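Local coordinates for protein thiol transferase (Phanerochaete chrysosporium, PDB 4F0B) that probably catalyses glutathione-dependent thiol transfer as a Ure2p-type glutathione transferase, and binds oxidized glutathione disulfide, at residues 160-171 against 199-210. Numbering follows the deposited sequence.
Sequences RVLDDRLKGREY and EFPNVKAWVERI
Arg160 meets the backbone just before helix 201-210 end-on: NH1 and NH2 each donate to Glu199 O at 3.0 Å, and this oxygen lies near the guanidinium plane. Its chain, bent at chi2 and chi3, sets Phe200 CE1 3.4 Å above one guanidinium face, toward its rim, with the two planes 18° apart. With an alanine here, Glu199 O would probably lose both donors and Phe200 CE1 its guanidinium neighbour. One turn on, the Asp163 carboxylate reaches the first turn of helix 201-210, where Val203 N donates to OD1, although the position of OD1 is less certain. Asn202 ND2 bonds Asp163 OD2 at 2.9 Å, nearly straight (166°) but from above the carboxylate plane. Leu166 CD1 lies over the five-membered ring of Trp206, 4.0 Å from its centroid, a CH-pi contact; Ile210 CD1 packs on the opposite face. Beyond the type II turn, Arg209 NH2 bonds Glu170 O on a lone pair, but the bond is bent and the oxygen lies off the guanidinium plane. The Glu170 carboxylate is stacked nearly parallel on that guanidinium, opposite charges close but no N-H pointing at the oxygen. The two helix axes cross at 76°, 8.0 Å apart, within the all-helical GST C-terminal domain; helix 178-187 backs Trp206, whose NE1 bonds Asp180, and on the far side Val161 packs against Pro67 of the second subunit.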
loop_
_atom_site.group_PDB
_atom_site.type_symbol
_atom_site.label_atom_id
_atom_site.label_comp_id
_atom_site.label_asym_id
_atom_site.label_seq_id
_atom_site.Cartn_x
_atom_site.Cartn_y
_atom_site.Cartn_z
ATOM N N ARG A 160 -0.364 -1.358 -17.827
ATOM C CA ARG A 160 -1.115 -0.610 -18.815
ATOM C C ARG A 160 -1.700 0.634 -18.148
ATOM O O ARG A 160 -1.702 1.733 -18.748
ATOM C CB ARG A 160 -2.242 -1.486 -19.371
ATOM C CG ARG A 160 -3.100 -0.743 -20.430
ATOM C CD ARG A 160 -2.277 -0.357 -21.680
ATOM N NE ARG A 160 -1.647 -1.538 -22.274
ATOM C CZ ARG A 160 -0.483 -1.521 -22.930
ATOM N NH1 ARG A 160 0.180 -0.383 -23.114
ATOM N NH2 ARG A 160 0.008 -2.656 -23.430
ATOM N N VAL A 161 -2.180 0.499 -16.912
ATOM C CA VAL A 161 -2.625 1.673 -16.157
ATOM C C VAL A 161 -1.470 2.694 -16.048
ATOM O O VAL A 161 -1.648 3.908 -16.311
ATOM C CB VAL A 161 -3.096 1.291 -14.739
ATOM C CG1 VAL A 161 -3.400 2.553 -13.888
ATOM C CG2 VAL A 161 -4.370 0.389 -14.828
ATOM N N LEU A 162 -0.270 2.237 -15.694
ATOM C CA LEU A 162 0.878 3.151 -15.557
ATOM C C LEU A 162 1.251 3.757 -16.912
ATOM O O LEU A 162 1.531 4.985 -17.001
ATOM C CB LEU A 162 2.055 2.402 -14.947
ATOM C CG LEU A 162 3.307 3.234 -14.729
ATOM C CD1 LEU A 162 3.045 4.338 -13.713
ATOM C CD2 LEU A 162 4.382 2.288 -14.205
ATOM N N ASP A 163 1.264 2.933 -17.973
ATOM C CA ASP A 163 1.632 3.421 -19.292
ATOM C C ASP A 163 0.668 4.525 -19.755
ATOM O O ASP A 163 1.094 5.576 -20.283
ATOM C CB ASP A 163 1.666 2.272 -20.301
ATOM C CG ASP A 163 2.422 2.654 -21.546
ATOM O OD1 ASP A 163 3.692 2.560 -21.516
ATOM O OD2 ASP A 163 1.751 3.056 -22.538
ATOM N N ASP A 164 -0.632 4.316 -19.568
ATOM C CA ASP A 164 -1.621 5.318 -19.956
ATOM C C ASP A 164 -1.465 6.605 -19.131
ATOM O O ASP A 164 -1.583 7.715 -19.676
ATOM C CB ASP A 164 -3.045 4.749 -19.803
ATOM C CG ASP A 164 -3.408 3.759 -20.877
ATOM O OD1 ASP A 164 -2.761 3.726 -21.934
ATOM O OD2 ASP A 164 -4.420 3.037 -20.668
ATOM N N ARG A 165 -1.153 6.465 -17.848
ATOM C CA ARG A 165 -0.874 7.637 -17.019
ATOM C C ARG A 165 0.325 8.400 -17.555
ATOM O O ARG A 165 0.330 9.643 -17.554
ATOM C CB ARG A 165 -0.615 7.228 -15.568
ATOM C CG ARG A 165 -0.183 8.376 -14.638
ATOM C CD ARG A 165 -1.210 9.463 -14.501
ATOM N NE ARG A 165 -0.650 10.610 -13.784
ATOM C CZ ARG A 165 -1.358 11.669 -13.423
ATOM N NH1 ARG A 165 -2.658 11.702 -13.613
ATOM N NH2 ARG A 165 -0.745 12.692 -12.809
ATOM N N LEU A 166 1.354 7.700 -18.005
ATOM C CA LEU A 166 2.548 8.367 -18.466
ATOM C C LEU A 166 2.405 8.964 -19.875
ATOM O O LEU A 166 3.276 9.737 -20.293
ATOM C CB LEU A 166 3.753 7.418 -18.376
ATOM C CG LEU A 166 4.241 7.175 -16.941
ATOM C CD1 LEU A 166 5.198 5.986 -16.969
ATOM C CD2 LEU A 166 4.974 8.409 -16.408
ATOM N N LYS A 167 1.363 8.614 -20.639
ATOM C CA LYS A 167 1.151 9.266 -21.918
ATOM C C LYS A 167 1.112 10.794 -21.734
ATOM O O LYS A 167 0.388 11.314 -20.880
ATOM C CB LYS A 167 -0.123 8.741 -22.602
ATOM C CG LYS A 167 0.059 7.369 -23.177
ATOM C CD LYS A 167 -1.163 6.904 -23.969
ATOM C CE LYS A 167 -0.805 5.560 -24.621
ATOM N NZ LYS A 167 -1.816 5.092 -25.635
ATOM N N GLY A 168 1.924 11.491 -22.528
ATOM C CA GLY A 168 1.985 12.951 -22.488
ATOM C C GLY A 168 2.857 13.448 -21.353
ATOM O O GLY A 168 2.921 14.667 -21.168
ATOM N N ARG A 169 3.509 12.555 -20.610
ATOM C CA ARG A 169 4.278 12.957 -19.427
ATOM C C ARG A 169 5.690 12.376 -19.469
ATOM O O ARG A 169 5.953 11.421 -20.222
ATOM C CB ARG A 169 3.578 12.451 -18.133
ATOM C CG ARG A 169 2.142 12.920 -17.997
ATOM C CD ARG A 169 1.627 12.581 -16.612
ATOM N NE ARG A 169 0.290 13.085 -16.394
ATOM C CZ ARG A 169 -0.014 14.247 -15.855
ATOM N NH1 ARG A 169 0.941 15.093 -15.419
ATOM N NH2 ARG A 169 -1.304 14.551 -15.719
ATOM N N GLU A 170 6.581 12.897 -18.628
ATOM C CA GLU A 170 7.837 12.215 -18.362
ATOM C C GLU A 170 7.837 11.513 -17.002
ATOM O O GLU A 170 8.611 10.565 -16.814
ATOM C CB GLU A 170 9.037 13.168 -18.399
ATOM C CG GLU A 170 9.310 13.680 -19.812
ATOM C CD GLU A 170 10.711 14.277 -19.950
ATOM O OE1 GLU A 170 11.276 14.788 -18.942
ATOM O OE2 GLU A 170 11.263 14.213 -21.064
ATOM N N TYR A 171 7.014 11.974 -16.043
ATOM C CA TYR A 171 6.970 11.400 -14.685
ATOM C C TYR A 171 5.517 11.363 -14.238
ATOM O O TYR A 171 4.650 12.112 -14.773
ATOM C CB TYR A 171 7.847 12.205 -13.689
ATOM C CG TYR A 171 9.274 12.269 -14.144
ATOM C CD1 TYR A 171 10.118 11.174 -13.966
ATOM C CD2 TYR A 171 9.762 13.395 -14.817
ATOM C CE1 TYR A 171 11.423 11.202 -14.434
ATOM C CE2 TYR A 171 11.067 13.442 -15.279
ATOM C CZ TYR A 171 11.889 12.330 -15.093
ATOM O OH TYR A 171 13.181 12.397 -15.587
ATOM N N GLU A 199 5.758 -3.245 -25.152
ATOM C CA GLU A 199 4.304 -3.152 -25.156
ATOM C C GLU A 199 3.822 -2.014 -24.270
ATOM O O GLU A 199 2.658 -1.669 -24.278
ATOM C CB GLU A 199 3.667 -4.486 -24.717
ATOM C CG GLU A 199 3.926 -5.625 -25.683
ATOM C CD GLU A 199 3.407 -6.974 -25.175
ATOM O OE1 GLU A 199 2.840 -7.035 -24.062
ATOM O OE2 GLU A 199 3.596 -7.970 -25.901
ATOM N N PHE A 200 4.757 -1.425 -23.518
ATOM C CA PHE A 200 4.454 -0.323 -22.590
ATOM C C PHE A 200 5.516 0.758 -22.838
ATOM O O PHE A 200 6.381 0.998 -22.007
ATOM C CB PHE A 200 4.515 -0.817 -21.126
ATOM C CG PHE A 200 3.648 -2.005 -20.883
ATOM C CD1 PHE A 200 2.316 -1.861 -20.541
ATOM C CD2 PHE A 200 4.166 -3.286 -21.018
ATOM C CE1 PHE A 200 1.494 -2.999 -20.335
ATOM C CE2 PHE A 200 3.359 -4.419 -20.811
ATOM C CZ PHE A 200 2.014 -4.277 -20.465
ATOM N N PRO A 201 5.477 1.407 -24.000
ATOM C CA PRO A 201 6.599 2.275 -24.408
ATOM C C PRO A 201 6.741 3.529 -23.544
ATOM O O PRO A 201 7.846 4.071 -23.428
ATOM C CB PRO A 201 6.263 2.629 -25.869
ATOM C CG PRO A 201 4.757 2.536 -25.923
ATOM C CD PRO A 201 4.425 1.344 -25.032
ATOM N N ASN A 202 5.664 3.964 -22.886
ATOM C CA ASN A 202 5.808 5.069 -21.945
ATOM C C ASN A 202 6.509 4.641 -20.669
ATOM O O ASN A 202 7.420 5.329 -20.188
ATOM C CB ASN A 202 4.451 5.725 -21.692
ATOM C CG ASN A 202 3.835 6.267 -22.994
ATOM O OD1 ASN A 202 4.199 7.354 -23.448
ATOM N ND2 ASN A 202 2.952 5.491 -23.608
ATOM N N VAL A 203 6.145 3.468 -20.168
ATOM C CA VAL A 203 6.864 2.931 -19.023
ATOM C C VAL A 203 8.329 2.704 -19.397
ATOM O O VAL A 203 9.219 3.016 -18.621
ATOM C CB VAL A 203 6.243 1.601 -18.570
ATOM C CG1 VAL A 203 7.099 0.974 -17.434
ATOM C CG2 VAL A 203 4.810 1.808 -18.096
ATOM N N LYS A 204 8.585 2.193 -20.600
ATOM C CA LYS A 204 9.955 1.892 -20.985
ATOM C C LYS A 204 10.832 3.150 -20.982
ATOM O O LYS A 204 11.946 3.146 -20.411
ATOM C CB LYS A 204 9.983 1.232 -22.366
ATOM C CG LYS A 204 11.356 0.671 -22.754
ATOM C CD LYS A 204 11.365 0.205 -24.214
ATOM C CE LYS A 204 12.707 -0.463 -24.566
ATOM N NZ LYS A 204 12.849 -0.830 -26.013
ATOM N N ALA A 205 10.335 4.225 -21.597
ATOM C CA ALA A 205 11.126 5.470 -21.673
ATOM C C ALA A 205 11.314 6.094 -20.288
ATOM O O ALA A 205 12.327 6.756 -20.012
ATOM C CB ALA A 205 10.462 6.479 -22.637
ATOM N N TRP A 206 10.328 5.904 -19.431
ATOM C CA TRP A 206 10.384 6.401 -18.051
ATOM C C TRP A 206 11.421 5.628 -17.217
ATOM O O TRP A 206 12.242 6.241 -16.515
ATOM C CB TRP A 206 8.962 6.381 -17.483
ATOM C CG TRP A 206 8.786 6.508 -16.002
ATOM C CD1 TRP A 206 8.606 7.657 -15.270
ATOM C CD2 TRP A 206 8.614 5.429 -15.102
ATOM N NE1 TRP A 206 8.359 7.338 -13.954
ATOM C CE2 TRP A 206 8.381 5.977 -13.818
ATOM C CE3 TRP A 206 8.644 4.047 -15.252
ATOM C CZ2 TRP A 206 8.209 5.168 -12.667
ATOM C CZ3 TRP A 206 8.491 3.239 -14.123
ATOM C CH2 TRP A 206 8.262 3.799 -12.846
ATOM N N VAL A 207 11.461 4.303 -17.357
ATOM C CA VAL A 207 12.500 3.506 -16.717
ATOM C C VAL A 207 13.874 3.969 -17.184
ATOM O O VAL A 207 14.775 4.157 -16.376
ATOM C CB VAL A 207 12.322 1.987 -17.017
ATOM C CG1 VAL A 207 13.591 1.198 -16.600
ATOM C CG2 VAL A 207 11.062 1.436 -16.292
ATOM N N GLU A 208 14.033 4.173 -18.492
ATOM C CA GLU A 208 15.331 4.565 -19.032
ATOM C C GLU A 208 15.787 5.928 -18.497
ATOM O O GLU A 208 16.983 6.086 -18.119
ATOM C CB GLU A 208 15.256 4.550 -20.542
ATOM C CG GLU A 208 15.175 3.127 -21.072
ATOM C CD GLU A 208 14.917 3.022 -22.570
ATOM O OE1 GLU A 208 14.616 4.051 -23.210
ATOM O OE2 GLU A 208 15.002 1.884 -23.093
ATOM N N ARG A 209 14.878 6.903 -18.423
ATOM C CA ARG A 209 15.324 8.224 -17.969
ATOM C C ARG A 209 15.662 8.244 -16.486
ATOM O O ARG A 209 16.488 9.068 -16.043
ATOM C CB ARG A 209 14.363 9.361 -18.372
ATOM C CG ARG A 209 13.032 9.419 -17.637
ATOM C CD ARG A 209 12.167 10.652 -18.074
ATOM N NE ARG A 209 11.846 10.561 -19.501
ATOM C CZ ARG A 209 10.755 9.973 -19.998
ATOM N NH1 ARG A 209 10.602 9.895 -21.322
ATOM N NH2 ARG A 209 9.787 9.497 -19.218
ATOM N N ILE A 210 15.046 7.367 -15.698
ATOM C CA ILE A 210 15.339 7.282 -14.276
ATOM C C ILE A 210 16.630 6.487 -14.060
ATOM O O ILE A 210 17.486 6.870 -13.245
ATOM C CB ILE A 210 14.162 6.679 -13.501
ATOM C CG1 ILE A 210 12.958 7.652 -13.552
ATOM C CG2 ILE A 210 14.545 6.430 -12.026
ATOM C CD1 ILE A 210 11.646 7.074 -13.105
HETATM O O HOH W 1 3.655 10.054 -24.518
HETATM O O HOH W 2 5.651 9.123 -21.895
HETATM O O HOH W 3 8.007 10.620 -22.689
HETATM O O HOH W 4 15.613 11.626 -14.769
#